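Local coordinates for haloacid dehalogenase/epoxide hydrolase family (Corynebacterium glutamicum ATCC 13032, PDB 2PR7), which is of unknown function but, as a member of the haloacid dehalogenase superfamily, is probably a hydrolase, here with a calcium ion in its metal site, at residues R21-R24 with N25-A29; D88-M91 with R92-V95; N103-G106 with A107-A110; V125-V128 with G129-L133. One frame throughout, in Å; residues are numbered along the deposited sequence.

How the interactions relate
All four are local contacts set around one parallel sheet. Interaction 1 (helix 17-32) and interaction 4 (helix 120-131) touch, Leu26 CD1 meeting Leu133 CD1 at 3.6 Å. Interaction 4 also rests on the sheet, where Phe131 CZ comes to 3.4 Å from Val95 CG2 of interaction 2. Interaction 2 in turn reaches interaction 3 through Met91 CE, 3.7 Å from Ala110 O. Interactions 1 and 3 lie on opposite sides of the chain's centre, their own centres about 24 Å apart. The calcium ion, bound by Asp8, Ala10 and Asp99, lies about 6 Å from the Asn103 side chain, about 11 Å from that of Trp23 and about 13 Å from that of Ile127.

Interaction 1: R21-R24 with N25-A29; sequences RRWR and NLLAA. With EDO (1,2-ethanediol), chain D.
Trp23 and Leu26 lie side by side on the buried flank of helix 17-32 and point the same way. Methyl CD2 of Leu26 sits 4.2 Å from the centroid of the six-membered ring of Trp23, an off-centre CH-pi contact made mostly with CE3 and CZ3. With CG anti to the backbone N (chi1 -179°), Leu26 carries CD2 beside the ring. Leu27 closes on the same indole from another quarter: its CG lies at the ring edge, near the plane, 4.0 Å from CE3. Beneath the side chains Leu27 N donates to Trp23 O over 2.8 Å, a nearly straight bond at 170°. The indole NE1 is satisfied by Tyr117 OH, and Phe120 meets the ring edge-to-face; this flank is the tightly packed one.

The rest of the surface is more polar. Arg24 runs extended from CG to NE and grips O1 of an ethanediol, probably from the crystallisation liquor, with NE at 3.0 Å; NH2 adds a weak second bond. The diol oxygen lies at the edge of the guanidinium, near its plane, while its O2 end reaches back to Trp23 CB. Gln20 OE1 and Leu13 O hold the diol as well. Around the turn a water bridges Arg22 O and Asn25 ND2, donating to the carbonyl at 2.9 Å and accepting from the amide. Arg22 itself is drawn off to salt bridges with the Phe137 carboxylate and Asp121.

In this Rossmann-like HAD fold the helix is the crossover of the beta-alpha-beta unit 4-7, 17-32, 36-41, with its apolar flank buried.

Interaction 2: D88-M91 with R92-V95; sequences DLPM and RDCV
Pro90 and Asp93 meet twice, once through the backbone and once through their side chains. Asp93 N donates to Pro90 O at 3.0 Å, and one residue on, Cys94 N donates to Met91 O at 2.9 Å. Both are i to i+3 bonds, fitting the short 3-10 segment, and both donors stand well above the plane of the carbonyl they use, by 53° in the first bond. The backbone of Asp93 has further bonds with Arg3 and Gly4, and that of Cys94 with Val113, where the sheet takes over.

The carboxylate of Asp93 crosses the proline ring obliquely. Its OD2 comes to 3.1 Å from Pro90 CG and also approaches CD, a close carbon-to-oxygen contact. Beyond CB, near the plane of the proline ring, Arg92 folds back: its CG occupies the place between backbone N and carbonyl carbon (chi1 71°), which brings NE to 3.8 Å from Pro90 CB. That carbon lies at the guanidinium edge, near its plane.

Deeper in, Cys94 SG lies 3.7 Å from Pro90 O and 4.1 Å from Leu89 CD1. Cys94 and selenomethionine Met91 both pack on helix 77-86 and Leu112.

Ahead of the turn, Asp88 has positive phi and is the C-prime residue of the Schellman motif ending helix 77-86, in which Leu89 N reaches back to Ala84 O. The whole makes a helix-to-strand connection: Schellman end, short 3-10 turn, then entry into strand 94-98, an inner strand of the HAD fold, between 4-7 and 113-116.

Interaction 3: N103-G106 with A107-A110; sequences NVRG and AVEA
Asn103 O accepts the amide of Ala107, N to O 2.9 Å, the first of four consecutive helical bonds that join 103-106 to 107-110. In the side chain, Asn103 ND2 donates to Asp98 OD2.

Val104 O takes Val108 N at 3.0 Å and also has methyl CG2 of Val108 lying against it at 3.4 Å. The two valines barely meet, CG1 of Val104 and CG2 of Val108 being 4.5 Å apart, whereas Ala107 presses inward on Leu96 and Leu112. This is the helix of a beta-alpha-beta unit, strand 94-98 to strand 113-116, in the Rossmann-like HAD fold; just before it lies Asp99, a calcium ligand beside Asp98, consistent with the acidic pair of the family's fourth motif.

The chain of Arg105, bent at chi2 (52°) and again at chi3, doubles back so that NH1 lies 3.6 Å from Val108 CG1. Glu109 crosses it at about a right angle, with OE2 beside the aliphatic part, 3.8 Å from Arg105 CG. The charged ends do not pair: NE and OE2 of these two residues stay 5.3 Å apart, and the guanidinium and carboxylate planes are turned by 65°. Glu109 CG instead sits on Arg105 O at 3.1 Å, the same oxygen that Glu109 N bonds.

Gly106 O receives Ala110 N, while Glu109 OE1 approaches the glycine CA.

Interaction 4: V125-V128 with G129-L133; sequences VEIV and GLFGL
The Phe131 ring meets Ile127 one turn back along the helix. Ring atom CD2 makes the approach, 3.3 Å from Ile127 O and 3.9 Å from methyl CG2 of the same residue; the carbonyl oxygen stands oblique to the ring. CG2, anti to the backbone N, is the branch of Ile127 that touches the ring. The remainder of the phenyl packs on Met2, Val35 and Val95. A second flat group, the Glu126 carboxylate, is salt-bridged to Arg122.

Leu130 lies over the preceding turn, its CG 3.3 Å from Glu126 O, the oxygen that also accepts Leu130 N. The side chain also touches Val95, Val113 and Val115.

At the end of the helix Val128 O is the shared acceptor. Leu133 N reaches it at 3.1 Å, lying in the carbonyl plane, while Gly132 N contributes only a weak, strongly bent bond (119°). A water that bonds Leu133 O at 2.8 Å also touches Val128 O weakly. Gly132 has positive phi (67°), which turns the chain back and brings Leu133 over the last turn, its CB 4.1 Å from Val128 CG1.

These features are consistent with a Schellman motif, though its inner bond, Gly132 N to Gly129 O, is weak: a 6-to-1 bond, Leu133 N to Val128 O, a glycine in left-handed helical conformation, and an apolar contact between the residues on either end of that bond. It terminates helix 120-131, which packs on the sheet and on helix 17-32 of the HAD fold.

Interaction 1: R21-R24 with N25-A29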
ATOM      1  N   ARG A  21     -14.086  -5.378   1.790  1.00 15.62           N
ATOM      2  CA  ARG A  21     -14.243  -6.630   0.992  1.00 16.43           C
ATOM      3  C   ARG A  21     -13.580  -6.468  -0.370  1.00 14.50           C
ATOM      4  O   ARG A  21     -12.912  -7.394  -0.878  1.00 14.90           O
ATOM      5  CB  ARG A  21     -15.712  -7.054   0.849  1.00 17.41           C
ATOM      6  CG  ARG A  21     -16.377  -7.625   2.111  1.00 16.63           C
ATOM      7  CD  ARG A  21     -17.772  -8.203   1.844  1.00 19.94           C
ATOM      8  NE  ARG A  21     -18.734  -7.205   1.321  1.00 18.83           N
ATOM      9  CZ  ARG A  21     -19.568  -6.495   2.075  1.00 18.81           C
ATOM     10  NH1 ARG A  21     -19.548  -6.585   3.399  1.00 18.97           N
ATOM     11  NH2 ARG A  21     -20.417  -5.642   1.519  1.00 19.26           N
ATOM     12  N   ARG A  22     -13.828  -5.345  -1.031  1.00 16.21           N
ATOM     13  CA  ARG A  22     -13.223  -5.046  -2.331  1.00 16.32           C
ATOM     14  C   ARG A  22     -11.684  -5.011  -2.274  1.00 14.08           C
ATOM     15  O   ARG A  22     -11.002  -5.608  -3.084  1.00 15.77           O
ATOM     16  CB  ARG A  22     -13.834  -3.787  -2.995  1.00 18.78           C
ATOM     17  CG  ARG A  22     -15.263  -3.929  -3.363  1.00 23.71           C
ATOM     18  CD  ARG A  22     -15.759  -2.636  -3.960  1.00 26.96           C
ATOM     19  NE  ARG A  22     -15.285  -2.426  -5.332  1.00 23.49           N
ATOM     20  CZ  ARG A  22     -15.626  -1.365  -6.059  1.00 26.68           C
ATOM     21  NH1 ARG A  22     -16.411  -0.453  -5.513  1.00 26.79           N
ATOM     22  NH2 ARG A  22     -15.175  -1.202  -7.303  1.00 26.23           N
ATOM     23  N   TRP A  23     -11.149  -4.445  -1.227  1.00 15.80           N
ATOM     24  CA  TRP A  23      -9.703  -4.391  -1.048  1.00 16.78           C
ATOM     25  C   TRP A  23      -9.144  -5.771  -0.788  1.00 16.73           C
ATOM     26  O   TRP A  23      -8.105  -6.104  -1.320  1.00 16.61           O
ATOM     27  CB  TRP A  23      -9.400  -3.513   0.144  1.00 17.66           C
ATOM     28  CG  TRP A  23      -9.008  -2.133  -0.282  1.00 16.30           C
ATOM     29  CD1 TRP A  23      -9.691  -0.983  -0.072  1.00 18.44           C
ATOM     30  CD2 TRP A  23      -7.837  -1.780  -1.066  1.00 16.16           C
ATOM     31  NE1 TRP A  23      -8.996   0.079  -0.636  1.00 21.78           N
ATOM     32  CE2 TRP A  23      -7.854  -0.378  -1.237  1.00 18.72           C
ATOM     33  CE3 TRP A  23      -6.760  -2.517  -1.570  1.00 19.21           C
ATOM     34  CZ2 TRP A  23      -6.835   0.323  -1.914  1.00 19.92           C
ATOM     35  CZ3 TRP A  23      -5.744  -1.834  -2.237  1.00 18.11           C
ATOM     36  CH2 TRP A  23      -5.801  -0.412  -2.441  1.00 19.94           C
ATOM     37  N   ARG A  24      -9.856  -6.598  -0.024  1.00 17.69           N
ATOM     38  CA  ARG A  24      -9.363  -7.934   0.271  1.00 16.16           C
ATOM     39  C   ARG A  24      -9.284  -8.782  -0.981  1.00 15.16           C
ATOM     40  O   ARG A  24      -8.330  -9.499  -1.215  1.00 18.05           O
ATOM     41  CB  ARG A  24     -10.197  -8.608   1.343  1.00 19.23           C
ATOM     42  CG  ARG A  24      -9.850  -8.077   2.721  1.00 26.23           C
ATOM     43  CD  ARG A  24     -10.639  -8.736   3.784  1.00 32.40           C
ATOM     44  NE  ARG A  24     -10.294  -8.163   5.093  1.00 36.55           N
ATOM     45  CZ  ARG A  24      -9.654  -8.810   6.067  1.00 38.20           C
ATOM     46  NH1 ARG A  24      -9.310 -10.095   5.937  1.00 38.29           N
ATOM     47  NH2 ARG A  24      -9.395  -8.169   7.199  1.00 37.71           N
ATOM     48  N   ASN A  25     -10.257  -8.624  -1.863  1.00 15.61           N
ATOM     49  CA  ASN A  25     -10.264  -9.340  -3.101  1.00 16.22           C
ATOM     50  C   ASN A  25      -9.146  -8.816  -4.029  1.00 16.71           C
ATOM     51  O   ASN A  25      -8.479  -9.613  -4.696  1.00 17.63           O
ATOM     52  CB  ASN A  25     -11.668  -9.224  -3.753  1.00 19.04           C
ATOM     53  CG  ASN A  25     -11.769  -9.973  -5.018  1.00 27.09           C
ATOM     54  OD1 ASN A  25     -11.599 -11.195  -5.037  1.00 30.60           O
ATOM     55  ND2 ASN A  25     -12.041  -9.264  -6.114  1.00 28.06           N
ATOM     56  N   LEU A  26      -8.967  -7.532  -4.069  1.00 17.53           N
ATOM     57  CA  LEU A  26      -7.927  -6.951  -4.887  1.00 17.03           C
ATOM     58  C   LEU A  26      -6.525  -7.410  -4.403  1.00 16.55           C
ATOM     59  O   LEU A  26      -5.713  -7.865  -5.196  1.00 18.18           O
ATOM     60  CB  LEU A  26      -8.035  -5.432  -4.851  1.00 17.49           C
ATOM     61  CG  LEU A  26      -7.063  -4.608  -5.662  1.00 17.78           C
ATOM     62  CD1 LEU A  26      -7.181  -4.983  -7.146  1.00 19.56           C
ATOM     63  CD2 LEU A  26      -7.365  -3.131  -5.401  1.00 21.20           C
ATOM     64  N   LEU A  27      -6.273  -7.341  -3.103  1.00 18.54           N
ATOM     65  CA  LEU A  27      -4.990  -7.754  -2.539  1.00 19.12           C
ATOM     66  C   LEU A  27      -4.772  -9.226  -2.764  1.00 16.35           C
ATOM     67  O   LEU A  27      -3.615  -9.640  -2.993  1.00 19.88           O
ATOM     68  CB  LEU A  27      -4.877  -7.396  -1.058  1.00 18.72           C
ATOM     69  CG  LEU A  27      -4.806  -5.885  -0.715  1.00 18.61           C
ATOM     70  CD1 LEU A  27      -5.063  -5.694   0.774  1.00 18.07           C
ATOM     71  CD2 LEU A  27      -3.455  -5.313  -1.146  1.00 19.82           C
ATOM     72  N   ALA A  28      -5.806 -10.042  -2.656  1.00 17.69           N
ATOM     73  CA  ALA A  28      -5.653 -11.465  -2.926  1.00 19.68           C
ATOM     74  C   ALA A  28      -5.275 -11.712  -4.374  1.00 15.81           C
ATOM     75  O   ALA A  28      -4.409 -12.569  -4.670  1.00 17.45           O
ATOM     76  CB  ALA A  28      -6.885 -12.191  -2.647  1.00 19.60           C
ATOM     77  N   ALA A  29      -5.915 -11.006  -5.284  1.00 17.71           N
ATOM     78  CA  ALA A  29      -5.528 -11.121  -6.711  1.00 16.66           C
ATOM     79  C   ALA A  29      -4.102 -10.673  -6.967  1.00 20.34           C
ATOM     80  O   ALA A  29      -3.402 -11.292  -7.742  1.00 20.47           O
ATOM     81  CB  ALA A  29      -6.533 -10.364  -7.631  1.00 17.01           C
TER
HETATM   82  C1  EDO D 138      -8.615  -4.846   5.433  1.00 42.14           C
HETATM   83  O1  EDO D 138      -9.921  -5.293   5.806  1.00 35.51           O
HETATM   84  C2  EDO D 138      -8.701  -4.603   3.948  1.00 38.11           C
HETATM   85  O2  EDO D 138      -9.343  -3.333   3.763  1.00 44.85           O
HETATM   86  O   HOH W   1     -12.465  -6.353  -5.450  1.00 25.19           O

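Interaction 2: D88-M91 with R92-V95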
ATOM      1  N   ASP A  88      11.768  -6.524  -1.020  1.00 25.31           N
ATOM      2  CA  ASP A  88      12.966  -6.790  -1.818  1.00 24.31           C
ATOM      3  C   ASP A  88      12.892  -6.243  -3.246  1.00 24.76           C
ATOM      4  O   ASP A  88      13.328  -6.926  -4.152  1.00 25.80           O
ATOM      5  CB  ASP A  88      13.313  -8.307  -1.853  1.00 23.09           C
ATOM      6  CG  ASP A  88      13.604  -8.882  -0.471  1.00 25.59           C
ATOM      7  OD1 ASP A  88      14.353  -8.262   0.327  1.00 30.90           O
ATOM      8  OD2 ASP A  88      13.040  -9.934  -0.153  1.00 34.60           O
ATOM      9  N   LEU A  89      12.373  -5.019  -3.430  1.00 24.75           N
ATOM     10  CA  LEU A  89      12.242  -4.397  -4.746  1.00 24.36           C
ATOM     11  C   LEU A  89      12.896  -3.034  -4.724  1.00 25.18           C
ATOM     12  O   LEU A  89      12.972  -2.425  -3.658  1.00 23.26           O
ATOM     13  CB  LEU A  89      10.762  -4.195  -5.087  1.00 25.48           C
ATOM     14  CG  LEU A  89       9.953  -5.430  -5.477  1.00 24.88           C
ATOM     15  CD1 LEU A  89       8.453  -5.051  -5.602  1.00 27.32           C
ATOM     16  CD2 LEU A  89      10.487  -6.030  -6.816  1.00 25.70           C
ATOM     17  N   PRO A  90      13.323  -2.525  -5.898  1.00 23.97           N
ATOM     18  CA  PRO A  90      13.657  -1.096  -6.023  1.00 23.30           C
ATOM     19  C   PRO A  90      12.393  -0.271  -5.963  1.00 22.50           C
ATOM     20  O   PRO A  90      11.342  -0.751  -6.345  1.00 23.73           O
ATOM     21  CB  PRO A  90      14.287  -0.971  -7.413  1.00 25.44           C
ATOM     22  CG  PRO A  90      14.002  -2.214  -8.115  1.00 28.38           C
ATOM     23  CD  PRO A  90      13.510  -3.256  -7.161  1.00 25.73           C
HETATM   24  N   MSE A  91      12.503   0.945  -5.447  1.00 23.11           N
HETATM   25  CA  MSE A  91      11.349   1.837  -5.332  1.00 23.94           C
HETATM   26  C   MSE A  91      10.674   2.048  -6.696  1.00 23.85           C
HETATM   27  O   MSE A  91       9.450   2.125  -6.775  1.00 22.59           O
HETATM   28  CB  MSE A  91      11.774   3.182  -4.734  1.00 22.54           C
HETATM   29  CG  MSE A  91      12.009   3.227  -3.208  1.00 15.05           C
HETATM   30 SE   MSE A  91      12.454   4.986  -2.581  0.75 18.54          SE
HETATM   31  CE  MSE A  91      13.932   5.352  -3.636  1.00 20.51           C
ATOM     32  N   ARG A  92      11.464   2.088  -7.776  1.00 23.82           N
ATOM     33  CA  ARG A  92      10.917   2.322  -9.112  1.00 25.55           C
ATOM     34  C   ARG A  92       9.946   1.218  -9.545  1.00 22.09           C
ATOM     35  O   ARG A  92       9.100   1.474 -10.394  1.00 27.34           O
ATOM     36  CB  ARG A  92      12.021   2.563 -10.188  1.00 26.20           C
ATOM     37  CG  ARG A  92      12.804   1.323 -10.530  1.00 32.26           C
ATOM     38  CD  ARG A  92      14.151   1.587 -11.256  1.00 36.93           C
ATOM     39  NE  ARG A  92      15.203   0.727 -10.680  1.00 48.02           N
ATOM     40  CZ  ARG A  92      16.508   0.813 -10.928  1.00 54.84           C
ATOM     41  NH1 ARG A  92      16.996   1.720 -11.782  1.00 56.37           N
ATOM     42  NH2 ARG A  92      17.335  -0.032 -10.317  1.00 58.62           N
ATOM     43  N   ASP A  93       9.997   0.035  -8.926  1.00 22.27           N
ATOM     44  CA  ASP A  93       9.108  -1.060  -9.276  1.00 22.60           C
ATOM     45  C   ASP A  93       7.840  -1.084  -8.430  1.00 21.73           C
ATOM     46  O   ASP A  93       7.030  -2.007  -8.495  1.00 20.43           O
ATOM     47  CB  ASP A  93       9.855  -2.411  -9.189  1.00 22.83           C
ATOM     48  CG  ASP A  93      10.884  -2.553 -10.272  1.00 31.38           C
ATOM     49  OD1 ASP A  93      10.738  -1.864 -11.315  1.00 30.80           O
ATOM     50  OD2 ASP A  93      11.852  -3.315 -10.079  1.00 35.48           O
ATOM     51  N   CYS A  94       7.662  -0.064  -7.614  1.00 19.12           N
ATOM     52  CA  CYS A  94       6.525  -0.028  -6.685  1.00 18.49           C
ATOM     53  C   CYS A  94       5.552   1.064  -7.031  1.00 17.83           C
ATOM     54  O   CYS A  94       5.963   2.170  -7.472  1.00 19.16           O
ATOM     55  CB  CYS A  94       6.983   0.162  -5.253  1.00 21.31           C
ATOM     56  SG  CYS A  94       8.094  -1.110  -4.593  1.00 21.61           S
ATOM     57  N   VAL A  95       4.292   0.758  -6.718  1.00 18.92           N
ATOM     58  CA  VAL A  95       3.157   1.659  -6.740  1.00 17.33           C
ATOM     59  C   VAL A  95       2.791   2.042  -5.297  1.00 19.08           C
ATOM     60  O   VAL A  95       2.598   1.144  -4.461  1.00 20.45           O
ATOM     61  CB  VAL A  95       1.910   1.004  -7.361  1.00 18.13           C
ATOM     62  CG1 VAL A  95       0.796   2.065  -7.453  1.00 18.41           C
ATOM     63  CG2 VAL A  95       2.206   0.442  -8.794  1.00 20.88           C
TER

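Interaction 3: N103-G106 with A107-A110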
ATOM      1  N   ASN A 103       1.742  12.694   0.097  1.00 20.57           N
ATOM      2  CA  ASN A 103       2.434  11.401   0.129  1.00 16.33           C
ATOM      3  C   ASN A 103       2.601  10.838  -1.287  1.00 19.06           C
ATOM      4  O   ASN A 103       3.679  10.364  -1.648  1.00 19.76           O
ATOM      5  CB  ASN A 103       1.727  10.420   0.997  1.00 19.14           C
ATOM      6  CG  ASN A 103       1.867  10.734   2.461  1.00 19.27           C
ATOM      7  OD1 ASN A 103       2.661  11.560   2.867  1.00 22.00           O
ATOM      8  ND2 ASN A 103       1.072  10.071   3.257  1.00 19.94           N
ATOM      9  N   VAL A 104       1.576  10.982  -2.096  1.00 18.25           N
ATOM     10  CA  VAL A 104       1.624  10.480  -3.493  1.00 19.85           C
ATOM     11  C   VAL A 104       2.667  11.269  -4.263  1.00 18.39           C
ATOM     12  O   VAL A 104       3.468  10.686  -4.999  1.00 19.73           O
ATOM     13  CB  VAL A 104       0.271  10.545  -4.185  1.00 18.51           C
ATOM     14  CG1 VAL A 104       0.376  10.107  -5.637  1.00 21.76           C
ATOM     15  CG2 VAL A 104      -0.716   9.680  -3.469  1.00 17.61           C
ATOM     16  N   ARG A 105       2.693  12.582  -4.124  1.00 19.44           N
ATOM     17  CA  ARG A 105       3.692  13.398  -4.841  1.00 19.25           C
ATOM     18  C   ARG A 105       5.114  13.072  -4.388  1.00 20.30           C
ATOM     19  O   ARG A 105       6.017  12.922  -5.205  1.00 18.51           O
ATOM     20  CB  ARG A 105       3.450  14.890  -4.605  1.00 19.22           C
ATOM     21  CG  ARG A 105       4.431  15.857  -5.332  1.00 23.44           C
ATOM     22  CD  ARG A 105       4.582  15.622  -6.876  1.00 26.21           C
ATOM     23  NE  ARG A 105       3.327  15.581  -7.614  1.00 28.39           N
ATOM     24  CZ  ARG A 105       3.198  15.074  -8.843  1.00 38.60           C
ATOM     25  NH1 ARG A 105       4.267  14.615  -9.496  1.00 39.10           N
ATOM     26  NH2 ARG A 105       2.009  15.056  -9.450  1.00 35.98           N
ATOM     27  N   GLY A 106       5.302  12.910  -3.086  1.00 18.76           N
ATOM     28  CA  GLY A 106       6.545  12.442  -2.536  1.00 19.45           C
ATOM     29  C   GLY A 106       7.006  11.134  -3.132  1.00 19.71           C
ATOM     30  O   GLY A 106       8.205  10.925  -3.321  1.00 22.90           O
ATOM     31  N   ALA A 107       6.065  10.217  -3.333  1.00 19.12           N
ATOM     32  CA  ALA A 107       6.412   8.924  -3.874  1.00 17.14           C
ATOM     33  C   ALA A 107       6.882   9.067  -5.301  1.00 19.63           C
ATOM     34  O   ALA A 107       7.885   8.485  -5.706  1.00 18.30           O
ATOM     35  CB  ALA A 107       5.242   7.935  -3.771  1.00 16.91           C
ATOM     36  N   VAL A 108       6.137   9.840  -6.069  1.00 18.91           N
ATOM     37  CA  VAL A 108       6.478  10.083  -7.495  1.00 18.22           C
ATOM     38  C   VAL A 108       7.869  10.724  -7.603  1.00 20.72           C
ATOM     39  O   VAL A 108       8.681  10.328  -8.416  1.00 20.96           O
ATOM     40  CB  VAL A 108       5.327  10.898  -8.170  1.00 15.62           C
ATOM     41  CG1 VAL A 108       5.778  11.396  -9.512  1.00 19.16           C
ATOM     42  CG2 VAL A 108       4.009  10.041  -8.269  1.00 17.73           C
ATOM     43  N   GLU A 109       8.132  11.671  -6.746  1.00 19.58           N
ATOM     44  CA  GLU A 109       9.440  12.323  -6.705  1.00 24.04           C
ATOM     45  C   GLU A 109      10.575  11.344  -6.372  1.00 23.41           C
ATOM     46  O   GLU A 109      11.705  11.521  -6.841  1.00 25.17           O
ATOM     47  CB  GLU A 109       9.421  13.475  -5.709  1.00 23.83           C
ATOM     48  CG  GLU A 109       8.489  14.610  -6.161  1.00 26.67           C
ATOM     49  CD  GLU A 109       8.384  15.748  -5.122  1.00 32.03           C
ATOM     50  OE1 GLU A 109       8.627  15.501  -3.905  1.00 42.69           O
ATOM     51  OE2 GLU A 109       8.051  16.883  -5.540  1.00 44.31           O
ATOM     52  N   ALA A 110      10.290  10.346  -5.552  1.00 23.29           N
ATOM     53  CA  ALA A 110      11.250   9.280  -5.210  1.00 23.72           C
ATOM     54  C   ALA A 110      11.385   8.220  -6.314  1.00 24.19           C
ATOM     55  O   ALA A 110      12.259   7.368  -6.243  1.00 24.83           O
ATOM     56  CB  ALA A 110      10.873   8.623  -3.902  1.00 21.44           C
TER

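Interaction 4: V125-V128 with G129-L133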
ATOM      1  N   VAL A 125      -9.287   1.238 -10.908  1.00 20.29           N
ATOM      2  CA  VAL A 125      -8.989   1.213 -12.348  1.00 22.62           C
ATOM      3  C   VAL A 125      -7.481   1.300 -12.583  1.00 19.84           C
ATOM      4  O   VAL A 125      -6.912   0.550 -13.382  1.00 19.52           O
ATOM      5  CB  VAL A 125      -9.692   2.392 -13.068  1.00 23.94           C
ATOM      6  CG1 VAL A 125      -9.252   2.503 -14.521  1.00 27.85           C
ATOM      7  CG2 VAL A 125     -11.155   2.201 -13.027  1.00 27.08           C
ATOM      8  N   GLU A 126      -6.836   2.256 -11.900  1.00 19.11           N
ATOM      9  CA  GLU A 126      -5.410   2.458 -11.975  1.00 20.19           C
ATOM     10  C   GLU A 126      -4.658   1.249 -11.468  1.00 18.93           C
ATOM     11  O   GLU A 126      -3.686   0.816 -12.060  1.00 19.13           O
ATOM     12  CB  GLU A 126      -5.005   3.706 -11.194  1.00 20.93           C
ATOM     13  CG  GLU A 126      -5.770   4.943 -11.665  1.00 23.17           C
ATOM     14  CD  GLU A 126      -5.278   6.196 -11.013  1.00 28.54           C
ATOM     15  OE1 GLU A 126      -4.050   6.314 -10.811  1.00 36.50           O
ATOM     16  OE2 GLU A 126      -6.129   7.048 -10.686  1.00 43.44           O
ATOM     17  N   ILE A 127      -5.067   0.711 -10.319  1.00 18.16           N
ATOM     18  CA  ILE A 127      -4.309  -0.358  -9.727  1.00 18.42           C
ATOM     19  C   ILE A 127      -4.349  -1.566 -10.634  1.00 17.81           C
ATOM     20  O   ILE A 127      -3.361  -2.210 -10.896  1.00 17.76           O
ATOM     21  CB  ILE A 127      -4.831  -0.669  -8.281  1.00 20.60           C
ATOM     22  CG1 ILE A 127      -4.602   0.534  -7.363  1.00 19.22           C
ATOM     23  CG2 ILE A 127      -4.156  -1.932  -7.741  1.00 22.24           C
ATOM     24  CD1 ILE A 127      -5.464   0.502  -6.062  1.00 20.66           C
ATOM     25  N   VAL A 128      -5.563  -1.953 -11.036  1.00 15.75           N
ATOM     26  CA  VAL A 128      -5.758  -3.104 -11.866  1.00 19.08           C
ATOM     27  C   VAL A 128      -4.978  -2.990 -13.169  1.00 18.22           C
ATOM     28  O   VAL A 128      -4.371  -3.959 -13.630  1.00 18.72           O
ATOM     29  CB  VAL A 128      -7.263  -3.300 -12.105  1.00 18.67           C
ATOM     30  CG1 VAL A 128      -7.485  -4.244 -13.258  1.00 19.02           C
ATOM     31  CG2 VAL A 128      -8.008  -3.804 -10.791  1.00 17.70           C
ATOM     32  N   GLY A 129      -4.951  -1.783 -13.736  1.00 18.72           N
ATOM     33  CA  GLY A 129      -4.227  -1.534 -14.987  1.00 17.52           C
ATOM     34  C   GLY A 129      -2.716  -1.669 -14.821  1.00 17.30           C
ATOM     35  O   GLY A 129      -2.053  -2.263 -15.665  1.00 18.96           O
ATOM     36  N   LEU A 130      -2.190  -1.131 -13.737  1.00 17.01           N
ATOM     37  CA  LEU A 130      -0.766  -1.145 -13.443  1.00 17.59           C
ATOM     38  C   LEU A 130      -0.229  -2.556 -13.244  1.00 22.06           C
ATOM     39  O   LEU A 130       0.871  -2.868 -13.670  1.00 23.88           O
ATOM     40  CB  LEU A 130      -0.498  -0.294 -12.230  1.00 18.98           C
ATOM     41  CG  LEU A 130      -0.456   1.208 -12.488  1.00 17.42           C
ATOM     42  CD1 LEU A 130      -0.623   1.984 -11.141  1.00 20.67           C
ATOM     43  CD2 LEU A 130       0.777   1.668 -13.275  1.00 17.50           C
ATOM     44  N   PHE A 131      -1.031  -3.410 -12.623  1.00 20.48           N
ATOM     45  CA  PHE A 131      -0.612  -4.781 -12.305  1.00 22.75           C
ATOM     46  C   PHE A 131      -1.101  -5.816 -13.288  1.00 23.61           C
ATOM     47  O   PHE A 131      -0.673  -6.967 -13.219  1.00 27.43           O
ATOM     48  CB  PHE A 131      -0.996  -5.120 -10.846  1.00 21.77           C
ATOM     49  CG  PHE A 131      -0.211  -4.323  -9.860  1.00 21.91           C
ATOM     50  CD1 PHE A 131       1.141  -4.581  -9.696  1.00 25.52           C
ATOM     51  CD2 PHE A 131      -0.769  -3.295  -9.140  1.00 25.40           C
ATOM     52  CE1 PHE A 131       1.901  -3.826  -8.820  1.00 24.09           C
ATOM     53  CE2 PHE A 131       0.005  -2.536  -8.258  1.00 24.20           C
ATOM     54  CZ  PHE A 131       1.333  -2.821  -8.101  1.00 23.49           C
ATOM     55  N   GLY A 132      -1.963  -5.425 -14.236  1.00 21.77           N
ATOM     56  CA  GLY A 132      -2.485  -6.355 -15.250  1.00 20.55           C
ATOM     57  C   GLY A 132      -3.379  -7.422 -14.709  1.00 21.53           C
ATOM     58  O   GLY A 132      -3.393  -8.519 -15.243  1.00 20.55           O
ATOM     59  N   LEU A 133      -4.153  -7.072 -13.700  1.00 22.34           N
ATOM     60  CA  LEU A 133      -5.072  -7.998 -13.071  1.00 20.59           C
ATOM     61  C   LEU A 133      -6.288  -8.186 -13.970  1.00 25.46           C
ATOM     62  O   LEU A 133      -6.665  -7.286 -14.732  1.00 26.99           O
ATOM     63  CB  LEU A 133      -5.465  -7.506 -11.684  1.00 20.25           C
ATOM     64  CG  LEU A 133      -4.348  -7.126 -10.728  1.00 21.45           C
ATOM     65  CD1 LEU A 133      -4.972  -6.710  -9.409  1.00 24.54           C
ATOM     66  CD2 LEU A 133      -3.308  -8.258 -10.536  1.00 22.68           C
TER
HETATM   67  O   HOH W   2      -5.685  -5.352 -16.531  1.00 29.37           O